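Local coordinates for putative Oleoyl-[acyl-carrier protein] thioesterase (Lactobacillus plantarum, PDB 2OWN) that probably hydrolyses the thioester of oleoyl-[acyl-carrier protein], releasing the fatty acid from its carrier, as acyl-ACP thioesterases of the hotdog fold do, at residues L5-T19 with P76-A90. Residues are numbered along the deposited sequence; the frame is centred on the assembly and turned at random.
Sequences LGANASLYSEQHRIT and PRQDEVVTIAVRGSA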
loop_
_atom_site.group_PDB
_atom_site.type_symbol
_atom_site.label_atom_id
_atom_site.label_comp_id
_atom_site.label_asym_id
_atom_site.label_seq_id
_atom_site.Cartn_x
_atom_site.Cartn_y
_atom_site.Cartn_z
ATOM N N LEU B 5 -9.296 -31.943 8.251
ATOM C CA LEU B 5 -8.977 -31.717 6.826
ATOM C C LEU B 5 -7.584 -31.077 6.658
ATOM O O LEU B 5 -7.398 -29.899 6.981
ATOM C CB LEU B 5 -10.066 -30.851 6.156
ATOM C CG LEU B 5 -10.047 -30.578 4.648
ATOM C CD1 LEU B 5 -10.188 -31.859 3.850
ATOM C CD2 LEU B 5 -11.168 -29.618 4.278
ATOM N N GLY B 6 -6.620 -31.877 6.192
ATOM C CA GLY B 6 -5.235 -31.456 5.949
ATOM C C GLY B 6 -4.278 -31.479 7.130
ATOM O O GLY B 6 -3.392 -30.625 7.202
ATOM N N ALA B 7 -4.444 -32.457 8.033
ATOM C CA ALA B 7 -3.571 -32.644 9.230
ATOM C C ALA B 7 -2.106 -32.914 8.865
ATOM O O ALA B 7 -1.198 -32.367 9.505
ATOM C CB ALA B 7 -4.081 -33.785 10.116
ATOM N N ASN B 8 -1.905 -33.753 7.840
ATOM C CA ASN B 8 -0.567 -34.115 7.324
ATOM C C ASN B 8 0.086 -33.066 6.392
ATOM O O ASN B 8 1.260 -33.240 6.042
ATOM C CB ASN B 8 -0.608 -35.490 6.617
ATOM C CG ASN B 8 -1.091 -36.632 7.534
ATOM O OD1 ASN B 8 -1.408 -36.434 8.713
ATOM N ND2 ASN B 8 -1.159 -37.835 6.973
ATOM N N ALA B 9 -0.645 -32.004 6.000
ATOM C CA ALA B 9 -0.110 -30.939 5.115
ATOM C C ALA B 9 0.953 -30.094 5.823
ATOM O O ALA B 9 0.819 -29.818 7.024
ATOM C CB ALA B 9 -1.225 -30.054 4.560
ATOM N N SER B 10 1.995 -29.706 5.069
ATOM C CA SER B 10 3.134 -28.921 5.587
ATOM C C SER B 10 2.720 -27.519 6.035
ATOM O O SER B 10 1.928 -26.879 5.349
ATOM C CB SER B 10 4.244 -28.786 4.535
ATOM O OG SER B 10 4.705 -30.053 4.096
ATOM N N LEU B 11 3.251 -27.084 7.184
ATOM C CA LEU B 11 2.994 -25.772 7.780
ATOM C C LEU B 11 4.236 -24.894 7.574
ATOM O O LEU B 11 5.310 -25.224 8.094
ATOM C CB LEU B 11 2.683 -25.911 9.276
ATOM C CG LEU B 11 2.302 -24.664 10.094
ATOM C CD1 LEU B 11 1.035 -24.007 9.576
ATOM C CD2 LEU B 11 2.105 -25.060 11.543
ATOM N N TYR B 12 4.086 -23.823 6.781
ATOM C CA TYR B 12 5.144 -22.846 6.498
ATOM C C TYR B 12 4.774 -21.558 7.220
ATOM O O TYR B 12 3.637 -21.081 7.041
ATOM C CB TYR B 12 5.293 -22.585 4.990
ATOM C CG TYR B 12 6.364 -21.550 4.653
ATOM C CD1 TYR B 12 7.723 -21.925 4.554
ATOM C CD2 TYR B 12 6.033 -20.182 4.462
ATOM C CE1 TYR B 12 8.746 -20.954 4.261
ATOM C CE2 TYR B 12 7.044 -19.202 4.176
ATOM C CZ TYR B 12 8.393 -19.604 4.074
ATOM O OH TYR B 12 9.370 -18.675 3.800
ATOM N N SER B 13 5.727 -20.980 7.977
ATOM C CA SER B 13 5.516 -19.710 8.707
ATOM C C SER B 13 6.667 -18.711 8.575
ATOM O O SER B 13 7.805 -19.096 8.300
ATOM C CB SER B 13 5.203 -19.929 10.195
ATOM O OG SER B 13 6.309 -20.401 10.926
ATOM N N GLU B 14 6.325 -17.433 8.768
ATOM C CA GLU B 14 7.276 -16.313 8.742
ATOM C C GLU B 14 6.762 -15.160 9.604
ATOM O O GLU B 14 5.546 -15.046 9.815
ATOM C CB GLU B 14 7.533 -15.823 7.308
ATOM C CG GLU B 14 6.359 -15.078 6.605
ATOM C CD GLU B 14 6.688 -14.713 5.179
ATOM O OE1 GLU B 14 7.002 -15.628 4.412
ATOM O OE2 GLU B 14 6.578 -13.531 4.806
ATOM N N GLN B 15 7.688 -14.311 10.050
ATOM C CA GLN B 15 7.379 -13.128 10.854
ATOM C C GLN B 15 7.254 -11.910 9.928
ATOM O O GLN B 15 7.914 -11.840 8.878
ATOM C CB GLN B 15 8.420 -12.890 11.944
ATOM C CG GLN B 15 8.462 -14.017 12.996
ATOM C CD GLN B 15 9.520 -13.819 14.080
ATOM O OE1 GLN B 15 9.956 -12.697 14.371
ATOM N NE2 GLN B 15 9.928 -14.921 14.701
ATOM N N HIS B 16 6.376 -10.981 10.300
ATOM C CA HIS B 16 6.155 -9.739 9.549
ATOM C C HIS B 16 5.890 -8.582 10.512
ATOM O O HIS B 16 4.996 -8.674 11.358
ATOM C CB HIS B 16 4.991 -9.858 8.556
ATOM C CG HIS B 16 4.747 -8.599 7.772
ATOM N ND1 HIS B 16 5.454 -8.288 6.633
ATOM C CD2 HIS B 16 3.914 -7.556 7.997
ATOM C CE1 HIS B 16 5.060 -7.111 6.184
ATOM N NE2 HIS B 16 4.124 -6.644 6.990
ATOM N N ARG B 17 6.628 -7.496 10.301
ATOM C CA ARG B 17 6.516 -6.273 11.061
ATOM C C ARG B 17 5.468 -5.445 10.316
ATOM O O ARG B 17 5.685 -5.070 9.146
ATOM C CB ARG B 17 7.886 -5.580 11.175
ATOM C CG ARG B 17 7.921 -4.219 11.818
ATOM C CD ARG B 17 7.571 -3.065 10.868
ATOM N NE ARG B 17 7.692 -1.839 11.602
ATOM C CZ ARG B 17 8.798 -1.111 11.740
ATOM N NH1 ARG B 17 9.985 -1.428 11.170
ATOM N NH2 ARG B 17 8.699 -0.018 12.465
ATOM N N ILE B 18 4.382 -5.102 11.012
ATOM C CA ILE B 18 3.293 -4.281 10.462
ATOM C C ILE B 18 3.791 -2.831 10.488
ATOM O O ILE B 18 4.136 -2.328 11.560
ATOM C CB ILE B 18 1.990 -4.401 11.276
ATOM C CG1 ILE B 18 1.463 -5.846 11.306
ATOM C CG2 ILE B 18 0.870 -3.457 10.733
ATOM C CD1 ILE B 18 0.944 -6.388 9.970
ATOM N N THR B 19 3.873 -2.203 9.310
ATOM C CA THR B 19 4.330 -0.813 9.163
ATOM C C THR B 19 3.143 0.144 9.243
ATOM O O THR B 19 1.997 -0.276 9.045
ATOM C CB THR B 19 5.072 -0.591 7.814
ATOM O OG1 THR B 19 4.172 -0.810 6.721
ATOM C CG2 THR B 19 6.262 -1.541 7.684
ATOM N N PRO B 76 -3.967 -6.913 13.212
ATOM C CA PRO B 76 -2.631 -6.551 13.681
ATOM C C PRO B 76 -2.458 -5.013 13.833
ATOM O O PRO B 76 -3.026 -4.249 13.043
ATOM C CB PRO B 76 -1.726 -7.097 12.576
ATOM C CG PRO B 76 -2.458 -8.215 12.024
ATOM C CD PRO B 76 -3.862 -7.752 11.995
ATOM N N ARG B 77 -1.747 -4.605 14.879
ATOM C CA ARG B 77 -1.481 -3.195 15.202
ATOM C C ARG B 77 -0.186 -2.735 14.540
ATOM O O ARG B 77 0.668 -3.572 14.205
ATOM C CB ARG B 77 -1.332 -3.035 16.723
ATOM C CG ARG B 77 -2.597 -3.342 17.539
ATOM C CD ARG B 77 -2.268 -3.763 18.984
ATOM N NE ARG B 77 -1.368 -2.851 19.698
ATOM C CZ ARG B 77 -0.826 -3.073 20.911
ATOM N NH1 ARG B 77 -1.061 -4.203 21.616
ATOM N NH2 ARG B 77 -0.009 -2.142 21.435
ATOM N N GLN B 78 -0.039 -1.409 14.376
ATOM C CA GLN B 78 1.190 -0.785 13.827
ATOM C C GLN B 78 2.377 -1.177 14.727
ATOM O O GLN B 78 2.253 -1.155 15.955
ATOM C CB GLN B 78 1.088 0.743 13.778
ATOM C CG GLN B 78 2.309 1.485 13.216
ATOM C CD GLN B 78 2.220 2.994 13.379
ATOM O OE1 GLN B 78 1.144 3.564 13.371
ATOM N NE2 GLN B 78 3.362 3.639 13.531
ATOM N N ASP B 79 3.485 -1.556 14.085
ATOM C CA ASP B 79 4.749 -2.004 14.722
ATOM C C ASP B 79 4.702 -3.358 15.460
ATOM O O ASP B 79 5.685 -3.728 16.122
ATOM C CB ASP B 79 5.361 -0.879 15.604
ATOM C CG ASP B 79 5.581 0.417 14.836
ATOM O OD1 ASP B 79 5.684 0.377 13.600
ATOM O OD2 ASP B 79 5.622 1.489 15.464
ATOM N N GLU B 80 3.618 -4.127 15.274
ATOM C CA GLU B 80 3.465 -5.440 15.881
ATOM C C GLU B 80 4.171 -6.420 14.937
ATOM O O GLU B 80 4.057 -6.289 13.704
ATOM C CB GLU B 80 1.994 -5.823 16.037
ATOM C CG GLU B 80 1.772 -7.082 16.860
ATOM C CD GLU B 80 0.331 -7.540 16.942
ATOM O OE1 GLU B 80 -0.582 -6.869 16.420
ATOM O OE2 GLU B 80 0.128 -8.615 17.527
ATOM N N VAL B 81 4.893 -7.377 15.513
ATOM C CA VAL B 81 5.590 -8.413 14.758
ATOM C C VAL B 81 4.629 -9.592 14.830
ATOM O O VAL B 81 4.470 -10.181 15.909
ATOM C CB VAL B 81 6.991 -8.724 15.313
ATOM C CG1 VAL B 81 7.655 -9.846 14.525
ATOM C CG2 VAL B 81 7.863 -7.473 15.250
ATOM N N VAL B 82 3.949 -9.872 13.711
ATOM C CA VAL B 82 2.992 -10.992 13.590
ATOM C C VAL B 82 3.634 -12.173 12.874
ATOM O O VAL B 82 4.531 -11.976 12.052
ATOM C CB VAL B 82 1.678 -10.619 12.837
ATOM C CG1 VAL B 82 0.912 -9.550 13.608
ATOM C CG2 VAL B 82 1.926 -10.202 11.348
ATOM N N THR B 83 3.144 -13.377 13.189
ATOM C CA THR B 83 3.580 -14.638 12.600
ATOM C C THR B 83 2.461 -15.064 11.635
ATOM O O THR B 83 1.300 -15.171 12.069
ATOM C CB THR B 83 3.851 -15.685 13.691
ATOM O OG1 THR B 83 4.930 -15.219 14.510
ATOM C CG2 THR B 83 4.233 -17.040 13.102
ATOM N N ILE B 84 2.798 -15.243 10.348
ATOM C CA ILE B 84 1.844 -15.676 9.303
ATOM C C ILE B 84 2.167 -17.140 8.978
ATOM O O ILE B 84 3.193 -17.406 8.338
ATOM C CB ILE B 84 1.853 -14.832 7.974
ATOM C CG1 ILE B 84 1.720 -13.321 8.216
ATOM C CG2 ILE B 84 0.737 -15.319 7.020
ATOM C CD1 ILE B 84 2.974 -12.624 8.643
ATOM N N ALA B 85 1.319 -18.060 9.453
ATOM C CA ALA B 85 1.437 -19.508 9.202
ATOM C C ALA B 85 0.493 -19.832 8.038
ATOM O O ALA B 85 -0.610 -19.273 7.981
ATOM C CB ALA B 85 1.076 -20.313 10.428
ATOM N N VAL B 86 0.929 -20.709 7.124
ATOM C CA VAL B 86 0.150 -21.117 5.929
ATOM C C VAL B 86 0.256 -22.639 5.662
ATOM O O VAL B 86 1.263 -23.254 6.013
ATOM C CB VAL B 86 0.597 -20.278 4.687
ATOM C CG1 VAL B 86 2.052 -20.581 4.285
ATOM C CG2 VAL B 86 -0.346 -20.495 3.512
ATOM N N ARG B 87 -0.793 -23.212 5.055
ATOM C CA ARG B 87 -0.869 -24.645 4.729
ATOM C C ARG B 87 -1.789 -24.934 3.534
ATOM O O ARG B 87 -2.938 -24.482 3.528
ATOM C CB ARG B 87 -1.342 -25.419 5.976
ATOM C CG ARG B 87 -1.461 -26.953 5.832
ATOM C CD ARG B 87 -1.678 -27.653 7.177
ATOM N NE ARG B 87 -2.987 -27.387 7.794
ATOM C CZ ARG B 87 -3.403 -27.809 9.001
ATOM N NH1 ARG B 87 -2.620 -28.531 9.822
ATOM N NH2 ARG B 87 -4.639 -27.484 9.418
ATOM N N GLY B 88 -1.279 -25.689 2.547
ATOM C CA GLY B 88 -2.029 -26.144 1.362
ATOM C C GLY B 88 -2.592 -27.438 1.937
ATOM O O GLY B 88 -2.008 -28.503 1.768
ATOM N N SER B 89 -3.706 -27.296 2.657
ATOM C CA SER B 89 -4.373 -28.385 3.396
ATOM C C SER B 89 -4.867 -29.570 2.575
ATOM O O SER B 89 -4.545 -30.723 2.905
ATOM C CB SER B 89 -5.534 -27.804 4.213
ATOM O OG SER B 89 -5.027 -26.830 5.098
ATOM N N ALA B 90 -5.631 -29.278 1.520
ATOM C CA ALA B 90 -6.200 -30.319 0.645
ATOM C C ALA B 90 -6.646 -29.824 -0.734
ATOM O O ALA B 90 -6.565 -28.623 -1.024
ATOM C CB ALA B 90 -7.364 -30.988 1.366
HETATM O O HOH W 1 1.196 -27.041 2.806
#
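Arg87 runs alongside the loop of residues 5-10, with its CG against Ala9 CB at 3.4 Å. Its CD comes to 3.3 Å from Ala9 O. The bend at chi3 (69°) turns one face of the guanidinium to Gly6 O. That oxygen sits 3.1 Å from the plane, toward the rim, and makes no hydrogen bond there. Arg87 NE reaches Ser89 OG in a weak bond, and NH2 has a long, weak ion pair with Glu99. With an alanine here, Ala9 CB would probably lose the CG it packs on, and Glu99 its distant positive partner. Nearby, a water bridges Ser10 O and Gly88 N.

Strand 12-17 then lies antiparallel along strand 81-90 in what is probably the N-terminal hotdog domain. Tyr12, Glu14 and His16 form hydrogen-bonded pairs with Val86, Ile84 and Val82. Their side chains share the face of the sheet that turns toward helix 31-48. Val86 CG1 reaches the edge of the Tyr12 ring. Ile84 CD1 presses on His16 CB at 3.4 Å, while His16 NE2 bonds to Glu22.

Ile18 closes the far end. With CG1 beside the backbone N (chi1 -60°), Ile18 CG1 packs on Pro76 CB at 3.7 Å. Its backbone N and O bond to Glu80 O and Asp79 N at the type II turn 77-80. Arg17 and Asp79 lie side by side. Arg17 NH2 gives a 3.2 Å salt bridge to Asp79 OD1. OD1 lies in the guanidinium plane, at its edge, but NH2 comes to it from well above the carboxylate plane. The same NH2 pairs with Asp44 of the second subunit. Two carboxylates thus share one guanidinium nitrogen, so this charge probably ties the turn to the dimer interface.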